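Local coordinates for protein histidine kinase (Synechocystis sp., PDB 5DFY) that senses light through a phycocyanobilin-binding GAF domain, the part described here, and as a whole probably acts as a phosphorelay sensor histidine kinase, at residues 70-75 with 85-90; 102-107 with 144-149; 150-155 with 175-180. One frame throughout, in Å; residues are numbered along the deposited sequence.

Contact 1 of 3, residues 70-75 with 85-90; sequences RVLVYR and IHESVA. With CYC (phycocyanobilin), chain B.
Arg70 reaches across to Glu87 and closes a salt bridge, its NH2 standing 2.8 Å from Glu87 OE2 with the guanidinium and carboxylate planes 31° apart. The arginine chain runs beside Val89 and bends at chi3 (-46°), which turns its end toward the carboxylate; Val89 CG2 packs at 3.7 Å from Arg70 NH2. On the same face Leu72 CD2 lies 3.7 Å from Glu87 CB, so the glutamate methylenes serve as apolar surface. Toward the hairpin's turn, Val73 CG1 meets Ile85 CG1 at 3.9 Å, and Ile85 CG2 sits over the centre of the Arg75 guanidinium. Branched at CB, the valines and Ile85 suit extended strands. Val71 and Ser88 form a hydrogen-bonded antiparallel pair, Val71 N lying 2.8 Å from Ser88 O. A classic beta bulge follows, where Ile85 and His86 both face Val73, gripped by Val73 N to His86 O and Ile85 N to Val73 O. Helix 50-66 covers the face of Val71, Val73, His86 and Ser88, where Ser88 OG bonds Asp60 and His86 ND1 bonds Gln52. Tyr74 instead carries phycocyanobilin CMB over one ring face. Glu87 also accepts from the backbone N of Leu96 and Lys97, and Arg70 donates to the carbonyls of Phe146 and Glu94, so the buried arginine charge is probably well compensated, and the ion pair links both strands to the loops after strand 82-89 and helix 137-145.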
# COMPACT_ATOMS: atom_id res chain seq x y z
N ARG A 70 -2.77 9.56 -25.63
CA ARG A 70 -1.55 9.69 -24.82
C ARG A 70 -1.85 9.23 -23.40
O ARG A 70 -2.96 9.41 -22.94
CB ARG A 70 -1.03 11.12 -24.78
CG ARG A 70 0.43 11.23 -24.38
CD ARG A 70 0.88 12.63 -23.98
NE ARG A 70 0.45 13.73 -24.86
CZ ARG A 70 1.07 14.13 -25.96
NH1 ARG A 70 0.56 15.14 -26.63
NH2 ARG A 70 2.17 13.54 -26.40
N VAL A 71 -0.86 8.63 -22.75
CA VAL A 71 -0.93 8.30 -21.32
C VAL A 71 0.34 8.83 -20.67
O VAL A 71 1.43 8.68 -21.23
CB VAL A 71 -1.07 6.81 -21.08
CG1 VAL A 71 -1.03 6.49 -19.59
CG2 VAL A 71 -2.33 6.28 -21.73
N LEU A 72 0.20 9.45 -19.50
CA LEU A 72 1.34 10.00 -18.78
C LEU A 72 1.35 9.53 -17.33
O LEU A 72 0.29 9.41 -16.68
CB LEU A 72 1.35 11.52 -18.79
CG LEU A 72 1.46 12.20 -20.16
CD1 LEU A 72 1.14 13.68 -20.07
CD2 LEU A 72 2.85 11.97 -20.72
N VAL A 73 2.56 9.28 -16.85
CA VAL A 73 2.82 9.03 -15.44
C VAL A 73 3.57 10.23 -14.88
O VAL A 73 4.62 10.60 -15.39
CB VAL A 73 3.64 7.75 -15.23
CG1 VAL A 73 3.90 7.52 -13.72
CG2 VAL A 73 2.93 6.54 -15.82
N TYR A 74 3.02 10.82 -13.82
CA TYR A 74 3.52 12.07 -13.22
C TYR A 74 3.78 11.79 -11.76
O TYR A 74 2.88 11.37 -11.06
CB TYR A 74 2.48 13.17 -13.38
CG TYR A 74 2.77 14.55 -12.83
CD1 TYR A 74 3.47 15.48 -13.59
CD2 TYR A 74 2.27 14.95 -11.60
CE1 TYR A 74 3.69 16.76 -13.11
CE2 TYR A 74 2.50 16.23 -11.11
CZ TYR A 74 3.19 17.13 -11.88
OH TYR A 74 3.43 18.40 -11.42
N ARG A 75 5.01 12.02 -11.33
CA ARG A 75 5.44 11.70 -9.96
C ARG A 75 5.64 12.98 -9.17
O ARG A 75 6.35 13.87 -9.63
CB ARG A 75 6.73 10.91 -9.99
CG ARG A 75 7.21 10.48 -8.61
CD ARG A 75 8.53 9.75 -8.70
NE ARG A 75 9.54 10.65 -9.21
CZ ARG A 75 10.62 10.28 -9.88
NH1 ARG A 75 10.87 9.00 -10.13
NH2 ARG A 75 11.46 11.21 -10.32
N ILE A 85 7.56 11.03 -15.81
CA ILE A 85 8.57 10.01 -15.88
C ILE A 85 8.24 8.92 -16.87
O ILE A 85 9.09 8.09 -17.14
CB ILE A 85 8.84 9.42 -14.48
CG1 ILE A 85 7.59 8.78 -13.90
CG2 ILE A 85 9.35 10.53 -13.53
CD1 ILE A 85 7.89 7.97 -12.65
N HIS A 86 7.04 8.94 -17.46
CA HIS A 86 6.77 8.04 -18.58
C HIS A 86 5.62 8.52 -19.44
O HIS A 86 4.68 9.14 -18.96
CB HIS A 86 6.47 6.62 -18.10
CG HIS A 86 6.62 5.60 -19.17
ND1 HIS A 86 7.80 4.93 -19.40
CD2 HIS A 86 5.76 5.17 -20.12
CE1 HIS A 86 7.65 4.12 -20.43
NE2 HIS A 86 6.42 4.24 -20.89
N GLU A 87 5.72 8.21 -20.73
CA GLU A 87 4.72 8.55 -21.73
C GLU A 87 4.47 7.34 -22.63
O GLU A 87 5.41 6.68 -23.08
CB GLU A 87 5.20 9.73 -22.58
CG GLU A 87 4.32 10.05 -23.78
CD GLU A 87 4.91 11.17 -24.62
OE1 GLU A 87 6.15 11.19 -24.80
OE2 GLU A 87 4.13 12.03 -25.07
N SER A 88 3.20 7.06 -22.91
CA SER A 88 2.82 6.17 -24.00
C SER A 88 1.98 7.02 -24.95
O SER A 88 0.99 7.60 -24.54
CB SER A 88 2.02 4.96 -23.50
OG SER A 88 1.61 4.10 -24.55
N VAL A 89 2.39 7.11 -26.21
CA VAL A 89 1.70 7.96 -27.16
C VAL A 89 1.63 7.30 -28.53
O VAL A 89 2.57 6.62 -28.96
CB VAL A 89 2.40 9.34 -27.24
CG1 VAL A 89 3.84 9.23 -27.75
CG2 VAL A 89 1.61 10.32 -28.11
N ALA A 90 0.49 7.49 -29.21
CA ALA A 90 0.34 6.97 -30.57
C ALA A 90 1.26 7.75 -31.51
O ALA A 90 1.53 8.93 -31.30
CB ALA A 90 -1.10 7.07 -31.03
CHA CYC B . -6.12 22.33 -11.61
NA CYC B . -4.16 21.13 -12.67
C1A CYC B . -5.46 21.23 -12.01
C2A CYC B . -5.98 19.83 -11.87
C3A CYC B . -5.01 18.91 -12.43
C4A CYC B . -3.89 19.72 -12.94
CMA CYC B . -5.17 17.41 -12.45
CAA CYC B . -7.28 19.47 -11.16
CBA CYC B . -6.85 19.49 -9.68
CGA CYC B . -7.95 19.26 -8.65
O1A CYC B . -9.15 19.35 -9.00
O2A CYC B . -7.68 19.01 -7.42
CHB CYC B . -2.60 19.30 -13.55
NB CYC B . -3.47 17.44 -14.99
C1B CYC B . -2.42 18.19 -14.24
C2B CYC B . -1.14 17.50 -14.42
C3B CYC B . -1.34 16.38 -15.24
C4B CYC B . -2.76 16.31 -15.64
CMB CYC B . 0.15 17.97 -13.79
CAB CYC B . -0.28 15.37 -15.68
CBB CYC B . -0.56 14.02 -15.05
OB CYC B . -3.33 15.51 -16.35
NC CYC B . -1.94 25.02 -13.93
C1C CYC B . -1.04 25.29 -14.74
C2C CYC B . -0.66 26.96 -14.63
C3C CYC B . -1.07 27.32 -13.44
C4C CYC B . -2.31 26.32 -13.16
CMC CYC B . 0.86 27.20 -14.95
CAC CYC B . -1.54 28.87 -13.24
CBC CYC B . -0.30 29.74 -13.21
OC CYC B . -0.50 24.52 -15.51
CHD CYC B . -3.33 26.55 -12.33
ND CYC B . -4.35 24.19 -12.16
C1D CYC B . -4.40 25.55 -12.02
C2D CYC B . -5.62 25.91 -11.54
C3D CYC B . -6.34 24.78 -11.36
C4D CYC B . -5.54 23.71 -11.74
CMD CYC B . -6.03 27.35 -11.26
CAD CYC B . -7.75 24.69 -10.83
CBD CYC B . -8.74 24.53 -11.97
CGD CYC B . -8.76 25.79 -12.82
O1D CYC B . -8.27 25.80 -13.99
O2D CYC B . -9.25 26.86 -12.37

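Contact 2 of 3, residues 102-107 with 144-149; sequences NFPLWQ and RRFEIR. With CYC (phycocyanobilin), chain B.
Trp106 lays its six-membered ring obliquely against Phe146, the centroids 5.3 Å apart and the planes at 36°, too tilted for a stack and too flat for an edge-to-face pair. The closest touch is between Trp106 CE3 and Phe146 CD2, at 3.5 Å. With CG anti to the backbone N (chi1 -180°), the indole extends from its loop between this phenyl ring and the phycocyanobilin, whose C2B lies over one indole face. Ile148 comes from the opposite direction and ends with CD1 at 3.8 Å from Trp106 CZ3. A broad aromatic suits a place that must cover part of a flat, conjugated lactam ring of the bilin and still pack on Phe146. The indole NH makes a weak bond to the chromophore, Trp106 NE1 to OC of CYC at 2.9 Å, and another weak one to Asp108. Pro104 slides past Phe146 and puts CG 3.5 Å from Phe146 CE1, a compact apolar ring against an aromatic one. Phe146 follows helix 137-145, the helix that bears chromophore-binding Cys138 and His139, and the chain turns there in a Schellman motif: Glu147, with positive phi, is its C-prime residue, Ile148 N bonds Leu143 O, and Glu147 N bonds Arg144 O at 2.9 Å. From the last turn of that helix Arg145 stretches out, extended from CG to NE, so that Phe146 CZ lies over the centre of one guanidinium face. Its NH1 donates to Leu105 O at 3.1 Å, nearly in line with the carbonyl but 24° out of the guanidinium plane; NH2 adds a weaker bond to the same oxygen. The stronger partner of Arg145 NH1 is Asn142 OD1, whose amide ND2 in turn bonds the chromophore.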
# COMPACT_ATOMS: atom_id res chain seq x y z
N ASN A 102 14.07 13.36 -21.87
CA ASN A 102 13.61 14.37 -20.95
C ASN A 102 12.21 14.85 -21.31
O ASN A 102 11.80 14.81 -22.47
CB ASN A 102 14.54 15.57 -20.92
CG ASN A 102 15.94 15.20 -20.48
OD1 ASN A 102 16.13 14.40 -19.56
ND2 ASN A 102 16.93 15.75 -21.17
N PHE A 103 11.49 15.33 -20.30
CA PHE A 103 10.12 15.77 -20.46
C PHE A 103 10.00 17.25 -20.20
O PHE A 103 10.81 17.81 -19.47
CB PHE A 103 9.20 15.03 -19.49
CG PHE A 103 8.99 13.59 -19.82
CD1 PHE A 103 9.86 12.62 -19.36
CD2 PHE A 103 7.92 13.21 -20.61
CE1 PHE A 103 9.66 11.30 -19.66
CE2 PHE A 103 7.72 11.88 -20.93
CZ PHE A 103 8.58 10.92 -20.46
N PRO A 104 8.97 17.88 -20.76
CA PRO A 104 8.71 19.26 -20.40
C PRO A 104 8.21 19.38 -18.97
O PRO A 104 7.81 18.37 -18.38
CB PRO A 104 7.62 19.68 -21.38
CG PRO A 104 6.90 18.40 -21.68
CD PRO A 104 7.97 17.35 -21.70
N LEU A 105 8.23 20.60 -18.45
CA LEU A 105 7.69 20.88 -17.12
C LEU A 105 6.25 21.36 -17.22
O LEU A 105 5.89 22.14 -18.09
CB LEU A 105 8.52 21.95 -16.42
CG LEU A 105 9.98 21.58 -16.21
CD1 LEU A 105 10.71 22.78 -15.67
CD2 LEU A 105 10.11 20.38 -15.28
N TRP A 106 5.43 20.87 -16.31
CA TRP A 106 4.07 21.37 -16.15
C TRP A 106 4.00 21.89 -14.72
O TRP A 106 3.87 21.12 -13.77
CB TRP A 106 3.06 20.26 -16.44
CG TRP A 106 1.62 20.64 -16.32
CD1 TRP A 106 1.07 21.68 -15.62
CD2 TRP A 106 0.52 19.93 -16.91
NE1 TRP A 106 -0.30 21.66 -15.74
CE2 TRP A 106 -0.66 20.60 -16.52
CE3 TRP A 106 0.42 18.80 -17.71
CZ2 TRP A 106 -1.92 20.17 -16.92
CZ3 TRP A 106 -0.83 18.37 -18.12
CH2 TRP A 106 -1.98 19.05 -17.71
N GLN A 107 4.12 23.09 -14.57
CA GLN A 107 4.26 23.71 -13.27
C GLN A 107 2.90 24.13 -12.78
O GLN A 107 2.53 25.31 -12.85
CB GLN A 107 5.21 24.89 -13.34
CG GLN A 107 6.62 24.49 -13.64
CD GLN A 107 7.54 25.68 -13.78
OE1 GLN A 107 7.09 26.78 -14.10
NE2 GLN A 107 8.83 25.46 -13.53
N ARG A 144 -3.53 23.04 -23.78
CA ARG A 144 -3.33 23.21 -25.22
C ARG A 144 -1.90 22.91 -25.66
O ARG A 144 -1.67 22.26 -26.68
CB ARG A 144 -3.69 24.65 -25.62
CG ARG A 144 -5.14 24.95 -25.48
CD ARG A 144 -5.35 26.44 -25.61
NE ARG A 144 -6.75 26.75 -25.81
CZ ARG A 144 -7.23 27.99 -25.88
NH1 ARG A 144 -6.40 29.02 -25.76
NH2 ARG A 144 -8.52 28.19 -26.07
N ARG A 145 -0.93 23.36 -24.87
CA ARG A 145 0.48 23.14 -25.17
C ARG A 145 0.80 21.65 -25.27
O ARG A 145 1.59 21.22 -26.12
CB ARG A 145 1.33 23.82 -24.08
CG ARG A 145 2.80 23.54 -24.09
CD ARG A 145 3.43 24.20 -22.84
NE ARG A 145 4.76 23.68 -22.56
CZ ARG A 145 5.29 23.55 -21.34
NH1 ARG A 145 4.61 23.89 -20.26
NH2 ARG A 145 6.51 23.05 -21.22
N PHE A 146 0.16 20.86 -24.41
CA PHE A 146 0.38 19.42 -24.40
C PHE A 146 -0.63 18.66 -25.27
O PHE A 146 -0.70 17.44 -25.23
CB PHE A 146 0.37 18.93 -22.96
CG PHE A 146 1.51 19.49 -22.14
CD1 PHE A 146 2.79 19.57 -22.66
CD2 PHE A 146 1.30 19.96 -20.86
CE1 PHE A 146 3.83 20.09 -21.92
CE2 PHE A 146 2.33 20.49 -20.13
CZ PHE A 146 3.59 20.55 -20.64
N GLU A 147 -1.36 19.39 -26.10
CA GLU A 147 -2.31 18.82 -27.06
C GLU A 147 -3.37 17.95 -26.35
O GLU A 147 -3.73 16.88 -26.82
CB GLU A 147 -1.59 18.02 -28.16
CG GLU A 147 -2.46 17.89 -29.41
CD GLU A 147 -1.74 17.31 -30.62
OE1 GLU A 147 -0.64 16.72 -30.49
OE2 GLU A 147 -2.28 17.45 -31.73
N ILE A 148 -3.85 18.44 -25.21
CA ILE A 148 -4.87 17.74 -24.44
C ILE A 148 -6.23 18.38 -24.71
O ILE A 148 -6.47 19.52 -24.33
CB ILE A 148 -4.57 17.82 -22.93
CG1 ILE A 148 -3.25 17.08 -22.62
CG2 ILE A 148 -5.70 17.17 -22.16
CD1 ILE A 148 -2.68 17.36 -21.23
N ARG A 149 -7.11 17.65 -25.39
CA ARG A 149 -8.47 18.12 -25.62
C ARG A 149 -9.44 17.58 -24.58
O ARG A 149 -10.45 18.21 -24.29
CB ARG A 149 -8.94 17.71 -27.01
CG ARG A 149 -10.35 18.21 -27.36
CD ARG A 149 -10.41 19.74 -27.45
NE ARG A 149 -11.78 20.15 -27.72
CZ ARG A 149 -12.33 20.13 -28.94
NH1 ARG A 149 -11.62 19.75 -30.00
NH2 ARG A 149 -13.59 20.48 -29.08
CHA CYC B . -6.12 22.33 -11.61
NA CYC B . -4.16 21.13 -12.67
C1A CYC B . -5.46 21.23 -12.01
C2A CYC B . -5.98 19.83 -11.87
C3A CYC B . -5.01 18.91 -12.43
C4A CYC B . -3.89 19.72 -12.94
CMA CYC B . -5.17 17.41 -12.45
CAA CYC B . -7.28 19.47 -11.16
CBA CYC B . -6.85 19.49 -9.68
CGA CYC B . -7.95 19.26 -8.65
O1A CYC B . -9.15 19.35 -9.00
O2A CYC B . -7.68 19.01 -7.42
CHB CYC B . -2.60 19.30 -13.55
NB CYC B . -3.47 17.44 -14.99
C1B CYC B . -2.42 18.19 -14.24
C2B CYC B . -1.14 17.50 -14.42
C3B CYC B . -1.34 16.38 -15.24
C4B CYC B . -2.76 16.31 -15.64
CMB CYC B . 0.15 17.97 -13.79
CAB CYC B . -0.28 15.37 -15.68
CBB CYC B . -0.56 14.02 -15.05
OB CYC B . -3.33 15.51 -16.35
NC CYC B . -1.94 25.02 -13.93
C1C CYC B . -1.04 25.29 -14.74
C2C CYC B . -0.66 26.96 -14.63
C3C CYC B . -1.07 27.32 -13.44
C4C CYC B . -2.31 26.32 -13.16
CMC CYC B . 0.86 27.20 -14.95
CAC CYC B . -1.54 28.87 -13.24
CBC CYC B . -0.30 29.74 -13.21
OC CYC B . -0.50 24.52 -15.51
CHD CYC B . -3.33 26.55 -12.33
ND CYC B . -4.35 24.19 -12.16
C1D CYC B . -4.40 25.55 -12.02
C2D CYC B . -5.62 25.91 -11.54
C3D CYC B . -6.34 24.78 -11.36
C4D CYC B . -5.54 23.71 -11.74
CMD CYC B . -6.03 27.35 -11.26
CAD CYC B . -7.75 24.69 -10.83
CBD CYC B . -8.74 24.53 -11.97
CGD CYC B . -8.76 25.79 -12.82
O1D CYC B . -8.27 25.80 -13.99
O2D CYC B . -9.25 26.86 -12.37

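Contact 3 of 3, residues 150-155 with 175-180; sequences AFLTVP and RHWQAR. With CYC (phycocyanobilin), chain B.
Leu152 stands squarely over the indole of Trp177, its CB 3.9 Å from the centroid of the six-membered ring and 8° off the ring normal, a CH-pi contact over the centre of the face. Because chi1 of 169° swings Leu152 CG away from the backbone N, its branch CD2 also reaches the ring, 3.9 Å from Trp177 CE3. The opposite indole face is covered by Arg175, whose extended chain puts CD 3.6 Å above the plane and whose guanidinium has Trp177 CZ3 over it. Tryptophan suits this sandwich because it offers two wide apolar faces and a single polar N-H. Ala150, small enough to let the ring come close, sets CB 3.9 Å from Trp177 NE1. The segment 175-178 leads to helix 179-203, with Gln178 at the N-cap, so the contact fastens the approach to this helix onto strand 150-158 of the GAF sheet; Leu152 also touches Ile182 and Leu185 of the helix. Trp177 NE1 bonds Val127 O of edge strand 125-127, and Arg175 NH2 forms a salt bridge with Glu181. Replacing Trp177 with an alanine would probably open a gap between Leu152 and the Arg175 chain and leave Val127 O without its indole donor. On the other side of the strand, Thr153 donates from OG1 to phycocyanobilin OB at 2.9 Å, a short polar side chain matched to a lactam oxygen.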
# COMPACT_ATOMS: atom_id res chain seq x y z
N ALA A 150 -9.14 16.39 -24.05
CA ALA A 150 -9.99 15.72 -23.05
C ALA A 150 -9.05 14.93 -22.16
O ALA A 150 -8.06 14.43 -22.66
CB ALA A 150 -11.00 14.79 -23.68
N PHE A 151 -9.32 14.82 -20.86
CA PHE A 151 -8.43 14.05 -20.00
C PHE A 151 -9.16 13.34 -18.89
O PHE A 151 -10.21 13.77 -18.45
CB PHE A 151 -7.31 14.92 -19.42
CG PHE A 151 -7.74 15.96 -18.42
CD1 PHE A 151 -7.90 15.64 -17.08
CD2 PHE A 151 -7.94 17.28 -18.82
CE1 PHE A 151 -8.28 16.59 -16.15
CE2 PHE A 151 -8.31 18.25 -17.89
CZ PHE A 151 -8.49 17.91 -16.55
N LEU A 152 -8.54 12.27 -18.43
CA LEU A 152 -9.02 11.54 -17.28
C LEU A 152 -7.77 11.28 -16.41
O LEU A 152 -6.87 10.55 -16.83
CB LEU A 152 -9.68 10.24 -17.72
CG LEU A 152 -10.04 9.20 -16.66
CD1 LEU A 152 -10.73 9.77 -15.48
CD2 LEU A 152 -10.85 8.10 -17.31
N THR A 153 -7.70 11.91 -15.23
CA THR A 153 -6.49 11.85 -14.44
C THR A 153 -6.87 11.35 -13.05
O THR A 153 -7.77 11.87 -12.41
CB THR A 153 -5.79 13.24 -14.43
OG1 THR A 153 -5.41 13.55 -15.78
CG2 THR A 153 -4.54 13.24 -13.56
N VAL A 154 -6.18 10.29 -12.62
CA VAL A 154 -6.48 9.58 -11.37
C VAL A 154 -5.25 9.52 -10.48
O VAL A 154 -4.12 9.68 -10.95
CB VAL A 154 -7.00 8.17 -11.63
CG1 VAL A 154 -8.20 8.19 -12.52
CG2 VAL A 154 -5.93 7.29 -12.25
N PRO A 155 -5.44 9.30 -9.17
CA PRO A 155 -4.30 9.27 -8.27
C PRO A 155 -3.60 7.93 -8.20
O PRO A 155 -4.25 6.89 -8.34
CB PRO A 155 -4.93 9.58 -6.90
CG PRO A 155 -6.32 9.16 -7.02
CD PRO A 155 -6.73 9.21 -8.46
N ARG A 175 -14.12 13.99 -25.70
CA ARG A 175 -14.44 12.63 -25.38
C ARG A 175 -15.29 12.60 -24.14
O ARG A 175 -14.86 13.09 -23.09
CB ARG A 175 -13.18 11.81 -25.14
CG ARG A 175 -13.46 10.39 -24.76
CD ARG A 175 -12.20 9.56 -24.79
NE ARG A 175 -12.50 8.19 -24.44
CZ ARG A 175 -11.69 7.17 -24.62
NH1 ARG A 175 -10.49 7.34 -25.14
NH2 ARG A 175 -12.09 5.96 -24.26
N HIS A 176 -16.46 11.99 -24.23
CA HIS A 176 -17.28 11.79 -23.04
C HIS A 176 -16.80 10.54 -22.32
O HIS A 176 -17.03 9.44 -22.79
CB HIS A 176 -18.75 11.65 -23.38
CG HIS A 176 -19.61 11.42 -22.17
ND1 HIS A 176 -20.60 10.46 -22.12
CD2 HIS A 176 -19.60 12.01 -20.95
CE1 HIS A 176 -21.18 10.48 -20.94
NE2 HIS A 176 -20.59 11.41 -20.21
N TRP A 177 -16.13 10.74 -21.18
CA TRP A 177 -15.61 9.63 -20.41
C TRP A 177 -16.73 8.90 -19.68
O TRP A 177 -17.52 9.54 -18.99
CB TRP A 177 -14.58 10.13 -19.40
CG TRP A 177 -13.42 10.88 -20.02
CD1 TRP A 177 -13.25 12.23 -20.06
CD2 TRP A 177 -12.27 10.31 -20.65
NE1 TRP A 177 -12.06 12.54 -20.67
CE2 TRP A 177 -11.44 11.38 -21.04
CE3 TRP A 177 -11.86 9.00 -20.93
CZ2 TRP A 177 -10.23 11.18 -21.70
CZ3 TRP A 177 -10.66 8.81 -21.58
CH2 TRP A 177 -9.86 9.89 -21.95
N GLN A 178 -16.79 7.59 -19.84
CA GLN A 178 -17.84 6.78 -19.23
C GLN A 178 -17.46 6.47 -17.79
O GLN A 178 -16.29 6.33 -17.47
CB GLN A 178 -18.06 5.48 -20.00
CG GLN A 178 -18.46 5.65 -21.47
CD GLN A 178 -19.68 6.55 -21.69
OE1 GLN A 178 -19.67 7.42 -22.57
NE2 GLN A 178 -20.73 6.34 -20.90
N ALA A 179 -18.47 6.35 -16.93
CA ALA A 179 -18.24 6.05 -15.52
C ALA A 179 -17.37 4.80 -15.36
O ALA A 179 -16.54 4.72 -14.46
CB ALA A 179 -19.56 5.87 -14.79
N ARG A 180 -17.58 3.83 -16.24
CA ARG A 180 -16.82 2.58 -16.21
C ARG A 180 -15.34 2.84 -16.45
O ARG A 180 -14.48 2.30 -15.75
CB ARG A 180 -17.36 1.59 -17.24
CG ARG A 180 -16.43 0.43 -17.53
CD ARG A 180 -16.93 -0.40 -18.70
NE ARG A 180 -17.03 0.39 -19.92
CZ ARG A 180 -16.08 0.45 -20.85
NH1 ARG A 180 -14.95 -0.22 -20.69
NH2 ARG A 180 -16.25 1.20 -21.93
CHA CYC B . -6.12 22.33 -11.61
NA CYC B . -4.16 21.13 -12.67
C1A CYC B . -5.46 21.23 -12.01
C2A CYC B . -5.98 19.83 -11.87
C3A CYC B . -5.01 18.91 -12.43
C4A CYC B . -3.89 19.72 -12.94
CMA CYC B . -5.17 17.41 -12.45
CAA CYC B . -7.28 19.47 -11.16
CBA CYC B . -6.85 19.49 -9.68
CGA CYC B . -7.95 19.26 -8.65
O1A CYC B . -9.15 19.35 -9.00
O2A CYC B . -7.68 19.01 -7.42
CHB CYC B . -2.60 19.30 -13.55
NB CYC B . -3.47 17.44 -14.99
C1B CYC B . -2.42 18.19 -14.24
C2B CYC B . -1.14 17.50 -14.42
C3B CYC B . -1.34 16.38 -15.24
C4B CYC B . -2.76 16.31 -15.64
CMB CYC B . 0.15 17.97 -13.79
CAB CYC B . -0.28 15.37 -15.68
CBB CYC B . -0.56 14.02 -15.05
OB CYC B . -3.33 15.51 -16.35
NC CYC B . -1.94 25.02 -13.93
C1C CYC B . -1.04 25.29 -14.74
C2C CYC B . -0.66 26.96 -14.63
C3C CYC B . -1.07 27.32 -13.44
C4C CYC B . -2.31 26.32 -13.16
CMC CYC B . 0.86 27.20 -14.95
CAC CYC B . -1.54 28.87 -13.24
CBC CYC B . -0.30 29.74 -13.21
OC CYC B . -0.50 24.52 -15.51
CHD CYC B . -3.33 26.55 -12.33
ND CYC B . -4.35 24.19 -12.16
C1D CYC B . -4.40 25.55 -12.02
C2D CYC B . -5.62 25.91 -11.54
C3D CYC B . -6.34 24.78 -11.36
C4D CYC B . -5.54 23.71 -11.74
CMD CYC B . -6.03 27.35 -11.26
CAD CYC B . -7.75 24.69 -10.83
CBD CYC B . -8.74 24.53 -11.97
CGD CYC B . -8.76 25.79 -12.82
O1D CYC B . -8.27 25.80 -13.99
O2D CYC B . -9.25 26.86 -12.37

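All three contacts belong to the one GAF domain and follow one another along the chain, each closing before the next opens. Contact 1 pairs strands 70-76 and 82-89 at one side of the antiparallel sheet, while contact 3 lies on strand 150-158 toward the other; their centres are about 15 Å apart, with strand 161-170 between those strands. Contact 2, about 11 Å from contact 1 and 18 Å from contact 3 centre to centre, joins a loop to the end of helix 137-145. It touches contact 1, through a probable hydrogen bond from Arg70 NH1 to Phe146 O, and runs directly into contact 3 in sequence. Each reaches phycocyanobilin, so sheet, loop and helix contribute to the pigment's pocket.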